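Local coordinates for protein DNA ligase (Archaeoglobus fulgidus, PDB 3GDE) that probably seals nicks in double-stranded DNA during replication, recombination and repair, joining a 3'-hydroxyl to a 5'-phosphate end at the expense of ATP, at residues Glu37-Leu42 and Val203-Lys208; Asp429-Gly434 and Asp537-Ile542; Pro499-Glu504 and Val528-Asp533. All blocks are in the same frame, centred on the assembly; numbering follows the deposited sequence.

Three contacts of this ligase differ in chemistry as they differ in place. Interaction 1 joins two helices of the helical N-terminal part near the surface, with a buried leucine, a half-covered valine and one lysine-glutamate salt bridge at the exposed edge. It lies apart, its centre about 30 Å from that of interaction 2 and about 34 Å from that of interaction 3. The other two belong to one OB-fold sheet, where strands 428-437 and 502-506 are neighbours. Interaction 2 is buried and ties the segment leading into the C-terminal helix to a strand by two hydrogen bonds. Interaction 3, partly buried, pairs strands and carries, on one flank, an ionic network reaching a phosphate.

Interaction 1. Residues Glu37-Leu42 and Val203-Lys208; sequences EDERDL and VAVVAK
Leu42 and Lys208 carry the middle of this contact, the branched end of the leucine lying against the aliphatic stem of the lysine. Leu42 CD2 is the atom that does the touching, 3.7 Å from Lys208 CD, and the same methyl reaches across to Ala204 and Val205, so one methyl touches three residues of the facing helix. Lys208 runs fully extended through its first three torsions and turns only at the last (chi4 -53°), which carries its ammonium past the apolar patch to the carboxylate of Glu37. There NZ meets Glu37 OE1 at 3.2 Å, from above the carboxylate plane and 53° out of it, while the two side chains cross at about a right angle. This salt bridge, between a partly exposed lysine and an exposed glutamate, probably owes more to charge than to a well-aimed hydrogen bond.

Val205 stands astride the start of the opposing helix. Its CG2 sits 3.4 Å from Glu39 O, whereas CG1 lies 4.0 Å from Glu39 CB, against the stem of that glutamate, whose long axis passes roughly perpendicular to the valine. The carboxylate of Glu39 is directed to a long, weak ion pair with Lys209.

The contact thus joins the first turn of helix 39-49, and Glu37 ahead of it, to the first half of helix 200-216 in a strand-free helical region, consistent with the DNA-binding domain of this ligase. Behind the first, Asp41 forms a salt bridge with Arg118 of helix 117-129; behind the second, Val203 packs on helix 187-197, and Lys208 also touches Phe183.

Interaction 2. Residues Asp429-Gly434 and Asp537-Ile542; sequences DLVVVG and DEADTI
Asp540 grips the backbone of Asp429 with two bonds, one from its side chain and one from its main chain. Its carboxylate oxygen OD2 accepts from Asp429 N at 2.8 Å, in an almost straight bond (N-H...O angle 176°) that uses the anti lone pair, the one turned away from OD1. Its own amide returns the favour, Asp540 N donating to Asp429 O over 2.9 Å and lying in the carbonyl plane. The carboxyl group can reach back in this way because CG is set beside the backbone N and anti to the carbonyl carbon (chi1 -76°). One residue earlier, Ala539 adds the apolar part: its CB lies 3.6 Å from Val431 CG2, and Ala539 CA comes within 3.5 Å of Asp429 O.

A second shell steadies this clasp. The other oxygen of Asp540, OD1, forms a salt bridge with Arg544 of helix 542-550, and Thr541, at the N-cap of that helix, accepts from Arg544 N. The carboxylate of Asp429 leads away to a salt bridge with Lys534. Asp429 OD1 and Asp540 OD2 are 5.1 Å apart, and these two basic partners are likely to offset the repulsion between them. The side chain of Asp540 also lies about 6 Å from that of Arg414, a predicted ATP-binding residue.

The segment just ahead of helix 542-550 is therefore fastened to strand 428-437 of the OB-fold sheet. That strand is bonded through Leu430 to Phe503 of strand 502-506 and through Val431 to Ala452 of strand 446-454, with Leu430 packing on Val464 of strand 461-467.

Interaction 3. Residues Pro499-Glu504 and Val528-Asp533; sequences PKYVFE and VRLRDD. With PO4 (phosphate ion), chain D.
Phe503 faces Leu530 as a non-hydrogen-bonded antiparallel pair, their CA atoms 4.5 Å apart. One residue on, Glu504 is opposed by both Val528 and Arg529, a classic beta bulge: Glu504 N donates to Arg529 O, and Glu504 O accepts from Val528 N. Beyond the pair, Arg531 N bonds to Val502 O at 2.7 Å, and a water bridges Val502 N to Arg531 O. On one face Leu530 CD1 meets the edge of the Phe503 ring, 3.7 Å from CE1.

These strands, 502-506 and 526-530, belong to the curled antiparallel sheet of the ligase OB-fold domain. From the face bearing Glu504 and Arg529 a network of salt bridges spreads: Glu504 OE1 reaches Arg531 NH1 at 2.9 Å, from well above the carboxylate plane (66°), and Arg529 NE weakly at 3.2 Å, while OE2 accepts from Thr427. Arg531, coiled through three torsions near -65°, extends the network by turning NE and NH2 side-on to the syn lone pairs of Asp533, one oxygen each. Its NH1 and NH2 also hold a phosphate ion, probably from the crystallisation liquor, which Lys534 NZ also bonds; NH1 is 2.8 Å from O3, and NH2 donates to O1 almost straight (179°). A leucine in place of Arg531 would probably leave Asp533 without its paired grip and Glu504 with one weak arginine partner on OE1.

Interaction 1. Residues Glu37-Leu42 and Val203-Lys208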
ATOM      1  N   GLU A  37      -9.675   3.291 -27.357  1.00 30.33           N
ATOM      2  CA  GLU A  37      -8.700   3.914 -28.252  1.00 31.67           C
ATOM      3  C   GLU A  37      -8.055   5.141 -27.637  1.00 31.70           C
ATOM      4  O   GLU A  37      -6.880   5.388 -27.864  1.00 32.42           O
ATOM      5  CB  GLU A  37      -9.326   4.259 -29.610  1.00 32.10           C
ATOM      6  CG  GLU A  37      -9.342   3.083 -30.596  1.00 34.65           C
ATOM      7  CD  GLU A  37      -7.942   2.517 -30.899  1.00 38.19           C
ATOM      8  OE1 GLU A  37      -6.931   3.274 -30.893  1.00 39.38           O
ATOM      9  OE2 GLU A  37      -7.861   1.298 -31.152  1.00 40.73           O
ATOM     10  N   ASP A  38      -8.817   5.892 -26.852  1.00 31.75           N
ATOM     11  CA  ASP A  38      -8.287   7.064 -26.179  1.00 32.37           C
ATOM     12  C   ASP A  38      -7.428   6.630 -25.002  1.00 32.35           C
ATOM     13  O   ASP A  38      -7.920   5.993 -24.067  1.00 32.13           O
ATOM     14  CB  ASP A  38      -9.417   7.997 -25.731  1.00 32.60           C
ATOM     15  CG  ASP A  38      -8.899   9.247 -25.058  1.00 34.19           C
ATOM     16  OD1 ASP A  38      -8.385   9.149 -23.934  1.00 36.58           O
ATOM     17  OD2 ASP A  38      -8.984  10.336 -25.648  1.00 37.11           O
ATOM     18  N   GLU A  39      -6.146   6.988 -25.046  1.00 32.78           N
ATOM     19  CA  GLU A  39      -5.172   6.428 -24.110  1.00 33.74           C
ATOM     20  C   GLU A  39      -5.337   6.906 -22.658  1.00 32.94           C
ATOM     21  O   GLU A  39      -4.889   6.237 -21.728  1.00 32.68           O
ATOM     22  CB  GLU A  39      -3.729   6.553 -24.630  1.00 33.80           C
ATOM     23  CG  GLU A  39      -3.165   7.964 -24.719  1.00 35.98           C
ATOM     24  CD  GLU A  39      -1.742   8.002 -25.299  1.00 36.25           C
ATOM     25  OE1 GLU A  39      -1.512   7.383 -26.375  1.00 40.04           O
ATOM     26  OE2 GLU A  39      -0.865   8.658 -24.683  1.00 37.74           O
ATOM     27  N   ARG A  40      -5.994   8.051 -22.471  1.00 32.32           N
ATOM     28  CA  ARG A  40      -6.271   8.549 -21.123  1.00 31.96           C
ATOM     29  C   ARG A  40      -7.543   7.976 -20.501  1.00 30.59           C
ATOM     30  O   ARG A  40      -7.624   7.882 -19.282  1.00 30.48           O
ATOM     31  CB  ARG A  40      -6.238  10.076 -21.056  1.00 32.58           C
ATOM     32  CG  ARG A  40      -7.163  10.774 -21.993  1.00 35.81           C
ATOM     33  CD  ARG A  40      -6.418  11.904 -22.693  1.00 41.21           C
ATOM     34  NE  ARG A  40      -6.337  13.113 -21.876  1.00 44.95           N
ATOM     35  CZ  ARG A  40      -6.799  14.306 -22.253  1.00 47.76           C
ATOM     36  NH1 ARG A  40      -7.370  14.461 -23.446  1.00 48.27           N
ATOM     37  NH2 ARG A  40      -6.677  15.353 -21.443  1.00 47.99           N
ATOM     38  N   ASP A  41      -8.521   7.588 -21.323  1.00 29.03           N
ATOM     39  CA  ASP A  41      -9.635   6.768 -20.833  1.00 28.04           C
ATOM     40  C   ASP A  41      -9.119   5.384 -20.437  1.00 27.17           C
ATOM     41  O   ASP A  41      -9.605   4.805 -19.475  1.00 27.10           O
ATOM     42  CB  ASP A  41     -10.761   6.607 -21.870  1.00 27.79           C
ATOM     43  CG  ASP A  41     -11.558   7.878 -22.093  1.00 28.28           C
ATOM     44  OD1 ASP A  41     -12.250   7.950 -23.123  1.00 30.10           O
ATOM     45  OD2 ASP A  41     -11.515   8.810 -21.263  1.00 29.01           O
ATOM     46  N   LEU A  42      -8.156   4.855 -21.199  1.00 26.43           N
ATOM     47  CA  LEU A  42      -7.523   3.564 -20.884  1.00 25.92           C
ATOM     48  C   LEU A  42      -6.817   3.643 -19.529  1.00 25.62           C
ATOM     49  O   LEU A  42      -7.078   2.844 -18.636  1.00 25.14           O
ATOM     50  CB  LEU A  42      -6.533   3.124 -21.983  1.00 25.36           C
ATOM     51  CG  LEU A  42      -5.716   1.842 -21.671  1.00 26.14           C
ATOM     52  CD1 LEU A  42      -6.613   0.621 -21.408  1.00 22.66           C
ATOM     53  CD2 LEU A  42      -4.672   1.513 -22.742  1.00 24.74           C
ATOM     54  N   VAL A 203       1.609   1.467 -17.535  1.00 25.89           N
ATOM     55  CA  VAL A 203       1.961   0.164 -18.099  1.00 25.87           C
ATOM     56  C   VAL A 203       0.966  -0.286 -19.191  1.00 26.25           C
ATOM     57  O   VAL A 203       1.386  -0.763 -20.251  1.00 26.94           O
ATOM     58  CB  VAL A 203       2.132  -0.914 -16.974  1.00 25.67           C
ATOM     59  CG1 VAL A 203       2.203  -2.323 -17.543  1.00 24.87           C
ATOM     60  CG2 VAL A 203       3.386  -0.632 -16.158  1.00 24.54           C
ATOM     61  N   ALA A 204      -0.333  -0.126 -18.934  1.00 26.03           N
ATOM     62  CA  ALA A 204      -1.372  -0.491 -19.898  1.00 25.99           C
ATOM     63  C   ALA A 204      -1.222   0.308 -21.198  1.00 26.53           C
ATOM     64  O   ALA A 204      -1.280  -0.258 -22.300  1.00 26.33           O
ATOM     65  CB  ALA A 204      -2.750  -0.294 -19.303  1.00 25.34           C
ATOM     66  N   VAL A 205      -0.995   1.614 -21.060  1.00 26.57           N
ATOM     67  CA  VAL A 205      -0.816   2.486 -22.211  1.00 26.72           C
ATOM     68  C   VAL A 205       0.408   2.081 -23.051  1.00 27.24           C
ATOM     69  O   VAL A 205       0.356   2.105 -24.275  1.00 27.18           O
ATOM     70  CB  VAL A 205      -0.775   3.980 -21.799  1.00 26.63           C
ATOM     71  CG1 VAL A 205      -0.457   4.894 -23.003  1.00 25.44           C
ATOM     72  CG2 VAL A 205      -2.101   4.387 -21.142  1.00 25.88           C
ATOM     73  N   VAL A 206       1.497   1.692 -22.398  1.00 28.07           N
ATOM     74  CA  VAL A 206       2.685   1.239 -23.119  1.00 28.41           C
ATOM     75  C   VAL A 206       2.378  -0.083 -23.822  1.00 28.99           C
ATOM     76  O   VAL A 206       2.778  -0.276 -24.967  1.00 29.24           O
ATOM     77  CB  VAL A 206       3.930   1.140 -22.200  1.00 28.52           C
ATOM     78  CG1 VAL A 206       5.116   0.467 -22.914  1.00 28.53           C
ATOM     79  CG2 VAL A 206       4.332   2.528 -21.727  1.00 28.54           C
ATOM     80  N   ALA A 207       1.644  -0.966 -23.143  1.00 29.35           N
ATOM     81  CA  ALA A 207       1.251  -2.247 -23.715  1.00 30.33           C
ATOM     82  C   ALA A 207       0.354  -2.064 -24.934  1.00 30.99           C
ATOM     83  O   ALA A 207       0.460  -2.818 -25.878  1.00 31.30           O
ATOM     84  CB  ALA A 207       0.566  -3.137 -22.667  1.00 30.24           C
ATOM     85  N   LYS A 208      -0.521  -1.062 -24.898  1.00 31.85           N
ATOM     86  CA  LYS A 208      -1.395  -0.740 -26.017  1.00 32.90           C
ATOM     87  C   LYS A 208      -0.598  -0.245 -27.232  1.00 33.45           C
ATOM     88  O   LYS A 208      -0.783  -0.722 -28.353  1.00 33.39           O
ATOM     89  CB  LYS A 208      -2.409   0.328 -25.587  1.00 33.10           C
ATOM     90  CG  LYS A 208      -3.372   0.780 -26.684  1.00 33.59           C
ATOM     91  CD  LYS A 208      -3.968   2.124 -26.348  1.00 35.44           C
ATOM     92  CE  LYS A 208      -5.085   2.516 -27.301  1.00 37.47           C
ATOM     93  NZ  LYS A 208      -4.691   2.455 -28.733  1.00 38.92           N
TER

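Interaction 2. Residues Asp429-Gly434 and Asp537-Ile542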
ATOM      1  N   ASP A 429       0.614  -7.031   9.540  1.00 30.48           N
ATOM      2  CA  ASP A 429      -0.306  -5.938   9.418  1.00 30.47           C
ATOM      3  C   ASP A 429      -1.565  -6.370   8.668  1.00 29.64           C
ATOM      4  O   ASP A 429      -1.501  -6.898   7.553  1.00 29.46           O
ATOM      5  CB  ASP A 429       0.389  -4.700   8.881  1.00 31.97           C
ATOM      6  CG  ASP A 429       0.975  -3.834  10.014  1.00 34.91           C
ATOM      7  OD1 ASP A 429       2.197  -3.915  10.320  1.00 34.12           O
ATOM      8  OD2 ASP A 429       0.172  -3.084  10.622  1.00 40.08           O
ATOM      9  N   LEU A 430      -2.694  -6.207   9.354  1.00 27.86           N
ATOM     10  CA  LEU A 430      -3.950  -6.799   8.952  1.00 27.27           C
ATOM     11  C   LEU A 430      -5.045  -5.737   8.931  1.00 27.00           C
ATOM     12  O   LEU A 430      -5.038  -4.810   9.734  1.00 26.86           O
ATOM     13  CB  LEU A 430      -4.320  -7.972   9.889  1.00 26.65           C
ATOM     14  CG  LEU A 430      -3.304  -9.129   9.987  1.00 26.06           C
ATOM     15  CD1 LEU A 430      -3.548 -10.021  11.214  1.00 24.82           C
ATOM     16  CD2 LEU A 430      -3.249  -9.973   8.692  1.00 24.75           C
ATOM     17  N   VAL A 431      -5.970  -5.869   7.990  1.00 27.00           N
ATOM     18  CA  VAL A 431      -7.061  -4.905   7.846  1.00 27.14           C
ATOM     19  C   VAL A 431      -8.101  -5.140   8.945  1.00 26.89           C
ATOM     20  O   VAL A 431      -8.433  -6.277   9.253  1.00 26.40           O
ATOM     21  CB  VAL A 431      -7.742  -5.002   6.438  1.00 26.68           C
ATOM     22  CG1 VAL A 431      -8.805  -3.891   6.260  1.00 26.39           C
ATOM     23  CG2 VAL A 431      -6.700  -4.910   5.341  1.00 26.82           C
ATOM     24  N   VAL A 432      -8.602  -4.056   9.526  1.00 27.55           N
ATOM     25  CA  VAL A 432      -9.720  -4.143  10.460  1.00 28.28           C
ATOM     26  C   VAL A 432     -11.040  -4.158   9.689  1.00 28.67           C
ATOM     27  O   VAL A 432     -11.500  -3.126   9.181  1.00 28.87           O
ATOM     28  CB  VAL A 432      -9.712  -2.989  11.465  1.00 28.13           C
ATOM     29  CG1 VAL A 432     -10.764  -3.239  12.565  1.00 28.28           C
ATOM     30  CG2 VAL A 432      -8.344  -2.831  12.053  1.00 28.33           C
ATOM     31  N   VAL A 433     -11.627  -5.340   9.584  1.00 29.73           N
ATOM     32  CA  VAL A 433     -12.855  -5.532   8.804  1.00 30.43           C
ATOM     33  C   VAL A 433     -14.127  -5.542   9.664  1.00 31.42           C
ATOM     34  O   VAL A 433     -15.245  -5.459   9.144  1.00 31.79           O
ATOM     35  CB  VAL A 433     -12.770  -6.797   7.907  1.00 30.42           C
ATOM     36  CG1 VAL A 433     -11.677  -6.623   6.852  1.00 28.83           C
ATOM     37  CG2 VAL A 433     -12.543  -8.076   8.742  1.00 29.72           C
ATOM     38  N   GLY A 434     -13.957  -5.644  10.979  1.00 32.23           N
ATOM     39  CA  GLY A 434     -15.100  -5.707  11.890  1.00 33.24           C
ATOM     40  C   GLY A 434     -14.750  -5.471  13.345  1.00 34.22           C
ATOM     41  O   GLY A 434     -13.602  -5.172  13.683  1.00 34.27           O
ATOM     42  N   ASP A 537      -4.370  -2.120   0.821  1.00 36.27           N
ATOM     43  CA  ASP A 537      -3.624  -2.926  -0.146  1.00 36.66           C
ATOM     44  C   ASP A 537      -2.133  -3.075   0.195  1.00 36.03           C
ATOM     45  O   ASP A 537      -1.385  -3.684  -0.564  1.00 36.51           O
ATOM     46  CB  ASP A 537      -3.895  -2.508  -1.601  1.00 37.44           C
ATOM     47  CG  ASP A 537      -3.348  -1.144  -1.938  1.00 40.03           C
ATOM     48  OD1 ASP A 537      -2.128  -0.927  -1.727  1.00 42.83           O
ATOM     49  OD2 ASP A 537      -4.137  -0.300  -2.445  1.00 41.98           O
ATOM     50  N   GLU A 538      -1.717  -2.554   1.349  1.00 35.32           N
ATOM     51  CA  GLU A 538      -0.385  -2.870   1.883  1.00 35.09           C
ATOM     52  C   GLU A 538      -0.425  -3.813   3.098  1.00 34.07           C
ATOM     53  O   GLU A 538       0.596  -4.033   3.747  1.00 33.82           O
ATOM     54  CB  GLU A 538       0.438  -1.609   2.178  1.00 35.35           C
ATOM     55  CG  GLU A 538       0.907  -0.848   0.939  1.00 37.58           C
ATOM     56  CD  GLU A 538       1.742  -1.697  -0.046  1.00 42.13           C
ATOM     57  OE1 GLU A 538       1.726  -1.370  -1.253  1.00 42.65           O
ATOM     58  OE2 GLU A 538       2.411  -2.685   0.364  1.00 44.07           O
ATOM     59  N   ALA A 539      -1.599  -4.380   3.381  1.00 32.81           N
ATOM     60  CA  ALA A 539      -1.732  -5.384   4.422  1.00 31.97           C
ATOM     61  C   ALA A 539      -1.047  -6.649   3.949  1.00 31.68           C
ATOM     62  O   ALA A 539      -0.935  -6.892   2.746  1.00 31.63           O
ATOM     63  CB  ALA A 539      -3.187  -5.657   4.732  1.00 31.64           C
ATOM     64  N   ASP A 540      -0.588  -7.455   4.894  1.00 31.15           N
ATOM     65  CA  ASP A 540       0.073  -8.701   4.548  1.00 31.16           C
ATOM     66  C   ASP A 540      -0.858  -9.646   3.804  1.00 30.94           C
ATOM     67  O   ASP A 540      -2.061  -9.687   4.064  1.00 30.39           O
ATOM     68  CB  ASP A 540       0.695  -9.346   5.784  1.00 31.25           C
ATOM     69  CG  ASP A 540       1.971  -8.642   6.210  1.00 32.04           C
ATOM     70  OD1 ASP A 540       2.999  -8.796   5.501  1.00 34.82           O
ATOM     71  OD2 ASP A 540       1.944  -7.925   7.231  1.00 29.76           O
ATOM     72  N   THR A 541      -0.282 -10.373   2.853  1.00 31.06           N
ATOM     73  CA  THR A 541      -1.041 -11.187   1.909  1.00 31.36           C
ATOM     74  C   THR A 541      -1.272 -12.596   2.429  1.00 31.91           C
ATOM     75  O   THR A 541      -0.530 -13.071   3.298  1.00 32.09           O
ATOM     76  CB  THR A 541      -0.324 -11.254   0.540  1.00 31.45           C
ATOM     77  OG1 THR A 541       0.984 -11.821   0.708  1.00 31.12           O
ATOM     78  CG2 THR A 541      -0.192  -9.860  -0.067  1.00 30.23           C
ATOM     79  N   ILE A 542      -2.304 -13.259   1.909  1.00 32.38           N
ATOM     80  CA  ILE A 542      -2.544 -14.677   2.220  1.00 32.94           C
ATOM     81  C   ILE A 542      -1.304 -15.564   1.966  1.00 33.62           C
ATOM     82  O   ILE A 542      -1.060 -16.528   2.702  1.00 33.72           O
ATOM     83  CB  ILE A 542      -3.804 -15.227   1.485  1.00 32.86           C
ATOM     84  CG1 ILE A 542      -4.118 -16.666   1.911  1.00 33.00           C
ATOM     85  CG2 ILE A 542      -3.670 -15.113  -0.045  1.00 32.79           C
ATOM     86  CD1 ILE A 542      -4.458 -16.824   3.386  1.00 32.58           C
TER

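Interaction 3. Residues Pro499-Glu504 and Val528-Asp533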
ATOM      1  N   PRO A 499     -13.382  -1.452   4.809  1.00 28.62           N
ATOM      2  CA  PRO A 499     -11.943  -1.698   4.975  1.00 29.12           C
ATOM      3  C   PRO A 499     -11.120  -0.425   4.730  1.00 29.36           C
ATOM      4  O   PRO A 499     -11.273   0.221   3.697  1.00 29.80           O
ATOM      5  CB  PRO A 499     -11.634  -2.776   3.928  1.00 29.13           C
ATOM      6  CG  PRO A 499     -12.837  -2.836   3.030  1.00 29.17           C
ATOM      7  CD  PRO A 499     -14.000  -2.350   3.819  1.00 28.52           C
ATOM      8  N   LYS A 500     -10.276  -0.068   5.692  1.00 29.06           N
ATOM      9  CA  LYS A 500      -9.627   1.238   5.701  1.00 29.23           C
ATOM     10  C   LYS A 500      -8.354   1.207   6.560  1.00 28.53           C
ATOM     11  O   LYS A 500      -7.257   1.515   6.098  1.00 28.39           O
ATOM     12  CB  LYS A 500     -10.610   2.278   6.255  1.00 29.23           C
ATOM     13  CG  LYS A 500     -10.615   3.621   5.565  1.00 30.12           C
ATOM     14  CD  LYS A 500      -9.766   4.630   6.272  1.00 31.35           C
ATOM     15  CE  LYS A 500     -10.406   6.005   6.196  1.00 33.34           C
ATOM     16  NZ  LYS A 500      -9.376   7.076   6.090  1.00 35.94           N
ATOM     17  N   TYR A 501      -8.511   0.802   7.810  1.00 28.05           N
ATOM     18  CA  TYR A 501      -7.418   0.894   8.770  1.00 27.28           C
ATOM     19  C   TYR A 501      -6.676  -0.423   8.920  1.00 26.30           C
ATOM     20  O   TYR A 501      -7.261  -1.501   8.806  1.00 26.00           O
ATOM     21  CB  TYR A 501      -7.931   1.435  10.109  1.00 27.64           C
ATOM     22  CG  TYR A 501      -8.456   2.854   9.997  1.00 28.15           C
ATOM     23  CD1 TYR A 501      -9.816   3.134  10.175  1.00 27.97           C
ATOM     24  CD2 TYR A 501      -7.598   3.911   9.675  1.00 28.14           C
ATOM     25  CE1 TYR A 501     -10.307   4.427  10.056  1.00 27.68           C
ATOM     26  CE2 TYR A 501      -8.073   5.219   9.552  1.00 28.22           C
ATOM     27  CZ  TYR A 501      -9.432   5.472   9.744  1.00 30.06           C
ATOM     28  OH  TYR A 501      -9.916   6.773   9.635  1.00 29.83           O
ATOM     29  N   VAL A 502      -5.373  -0.318   9.142  1.00 25.38           N
ATOM     30  CA  VAL A 502      -4.513  -1.485   9.280  1.00 25.00           C
ATOM     31  C   VAL A 502      -3.874  -1.477  10.680  1.00 24.41           C
ATOM     32  O   VAL A 502      -3.330  -0.458  11.111  1.00 24.45           O
ATOM     33  CB  VAL A 502      -3.419  -1.494   8.153  1.00 25.01           C
ATOM     34  CG1 VAL A 502      -2.334  -2.531   8.425  1.00 24.51           C
ATOM     35  CG2 VAL A 502      -4.070  -1.719   6.776  1.00 24.83           C
ATOM     36  N   PHE A 503      -3.963  -2.604  11.386  1.00 23.84           N
ATOM     37  CA  PHE A 503      -3.302  -2.754  12.692  1.00 23.54           C
ATOM     38  C   PHE A 503      -2.022  -3.559  12.532  1.00 23.18           C
ATOM     39  O   PHE A 503      -1.995  -4.517  11.764  1.00 23.38           O
ATOM     40  CB  PHE A 503      -4.179  -3.531  13.687  1.00 22.78           C
ATOM     41  CG  PHE A 503      -5.356  -2.768  14.229  1.00 23.08           C
ATOM     42  CD1 PHE A 503      -5.532  -1.413  13.970  1.00 21.92           C
ATOM     43  CD2 PHE A 503      -6.291  -3.425  15.037  1.00 22.59           C
ATOM     44  CE1 PHE A 503      -6.618  -0.725  14.481  1.00 21.86           C
ATOM     45  CE2 PHE A 503      -7.382  -2.744  15.566  1.00 22.52           C
ATOM     46  CZ  PHE A 503      -7.552  -1.391  15.285  1.00 23.07           C
ATOM     47  N   GLU A 504      -0.970  -3.185  13.256  1.00 22.91           N
ATOM     48  CA  GLU A 504       0.150  -4.104  13.481  1.00 22.87           C
ATOM     49  C   GLU A 504      -0.216  -5.070  14.618  1.00 23.21           C
ATOM     50  O   GLU A 504      -0.562  -4.643  15.728  1.00 22.84           O
ATOM     51  CB  GLU A 504       1.450  -3.365  13.796  1.00 22.37           C
ATOM     52  CG  GLU A 504       2.659  -4.319  13.921  1.00 22.81           C
ATOM     53  CD  GLU A 504       3.974  -3.622  14.192  1.00 24.03           C
ATOM     54  OE1 GLU A 504       4.050  -2.376  14.054  1.00 25.58           O
ATOM     55  OE2 GLU A 504       4.956  -4.336  14.530  1.00 27.17           O
ATOM     56  N   VAL A 528      -0.335  -4.260  18.631  1.00 25.59           N
ATOM     57  CA  VAL A 528       0.892  -3.493  18.804  1.00 25.49           C
ATOM     58  C   VAL A 528       0.615  -1.993  18.593  1.00 26.16           C
ATOM     59  O   VAL A 528       0.793  -1.194  19.513  1.00 25.91           O
ATOM     60  CB  VAL A 528       2.014  -4.010  17.866  1.00 25.67           C
ATOM     61  CG1 VAL A 528       3.329  -3.291  18.141  1.00 24.92           C
ATOM     62  CG2 VAL A 528       2.193  -5.533  18.028  1.00 24.57           C
ATOM     63  N   ARG A 529       0.168  -1.627  17.385  1.00 26.62           N
ATOM     64  CA  ARG A 529      -0.228  -0.255  17.060  1.00 26.78           C
ATOM     65  C   ARG A 529      -1.045  -0.153  15.770  1.00 27.58           C
ATOM     66  O   ARG A 529      -1.034  -1.062  14.929  1.00 27.20           O
ATOM     67  CB  ARG A 529       1.000   0.650  16.940  1.00 26.91           C
ATOM     68  CG  ARG A 529       1.933   0.289  15.800  1.00 27.48           C
ATOM     69  CD  ARG A 529       3.229   1.068  15.937  1.00 31.13           C
ATOM     70  NE  ARG A 529       4.357   0.147  15.944  1.00 35.03           N
ATOM     71  CZ  ARG A 529       5.027  -0.241  17.028  1.00 34.53           C
ATOM     72  NH1 ARG A 529       4.734   0.223  18.234  1.00 34.10           N
ATOM     73  NH2 ARG A 529       6.017  -1.095  16.888  1.00 36.49           N
ATOM     74  N   LEU A 530      -1.723   0.984  15.616  1.00 28.09           N
ATOM     75  CA  LEU A 530      -2.386   1.344  14.374  1.00 29.15           C
ATOM     76  C   LEU A 530      -1.324   1.716  13.342  1.00 29.24           C
ATOM     77  O   LEU A 530      -0.425   2.485  13.641  1.00 29.36           O
ATOM     78  CB  LEU A 530      -3.327   2.541  14.612  1.00 29.18           C
ATOM     79  CG  LEU A 530      -4.073   3.218  13.451  1.00 29.61           C
ATOM     80  CD1 LEU A 530      -5.206   2.341  12.887  1.00 30.32           C
ATOM     81  CD2 LEU A 530      -4.630   4.547  13.924  1.00 30.07           C
ATOM     82  N   ARG A 531      -1.427   1.181  12.130  1.00 29.70           N
ATOM     83  CA  ARG A 531      -0.477   1.553  11.083  1.00 30.63           C
ATOM     84  C   ARG A 531      -1.089   2.505  10.050  1.00 31.87           C
ATOM     85  O   ARG A 531      -1.655   2.085   9.045  1.00 31.27           O
ATOM     86  CB  ARG A 531       0.171   0.316  10.443  1.00 30.03           C
ATOM     87  CG  ARG A 531       0.984  -0.531  11.437  1.00 28.95           C
ATOM     88  CD  ARG A 531       2.239   0.209  11.955  1.00 27.31           C
ATOM     89  NE  ARG A 531       3.211   0.420  10.885  1.00 27.26           N
ATOM     90  CZ  ARG A 531       4.187  -0.428  10.562  1.00 26.47           C
ATOM     91  NH1 ARG A 531       4.371  -1.552  11.254  1.00 26.10           N
ATOM     92  NH2 ARG A 531       4.998  -0.130   9.555  1.00 25.23           N
ATOM     93  N   ASP A 532      -0.969   3.800  10.324  1.00 33.68           N
ATOM     94  CA  ASP A 532      -1.414   4.834   9.384  1.00 35.93           C
ATOM     95  C   ASP A 532      -0.563   4.865   8.118  1.00 35.89           C
ATOM     96  O   ASP A 532      -1.036   5.287   7.066  1.00 36.23           O
ATOM     97  CB  ASP A 532      -1.406   6.218  10.045  1.00 36.61           C
ATOM     98  CG  ASP A 532      -2.590   6.423  10.973  1.00 39.58           C
ATOM     99  OD1 ASP A 532      -3.676   5.856  10.694  1.00 41.86           O
ATOM    100  OD2 ASP A 532      -2.435   7.167  11.975  1.00 43.18           O
ATOM    101  N   ASP A 533       0.685   4.413   8.231  1.00 35.90           N
ATOM    102  CA  ASP A 533       1.595   4.330   7.085  1.00 36.03           C
ATOM    103  C   ASP A 533       1.178   3.253   6.063  1.00 35.93           C
ATOM    104  O   ASP A 533       1.831   3.089   5.024  1.00 35.85           O
ATOM    105  CB  ASP A 533       3.041   4.094   7.566  1.00 35.70           C
ATOM    106  CG  ASP A 533       3.193   2.821   8.399  1.00 36.77           C
ATOM    107  OD1 ASP A 533       2.429   2.650   9.377  1.00 36.46           O
ATOM    108  OD2 ASP A 533       4.087   1.991   8.082  1.00 37.25           O
TER
HETATM  109  P   PO4 D 558       6.828  -3.405   8.984  1.00 64.07           P
HETATM  110  O1  PO4 D 558       7.092  -1.928   8.817  1.00 63.60           O
HETATM  111  O2  PO4 D 558       8.141  -4.128   9.189  1.00 64.38           O
HETATM  112  O3  PO4 D 558       5.960  -3.630  10.204  1.00 63.91           O
HETATM  113  O4  PO4 D 558       6.142  -3.932   7.742  1.00 62.94           O
HETATM  114  O   HOH W   1      -4.257   2.328   8.598  1.00 29.70           O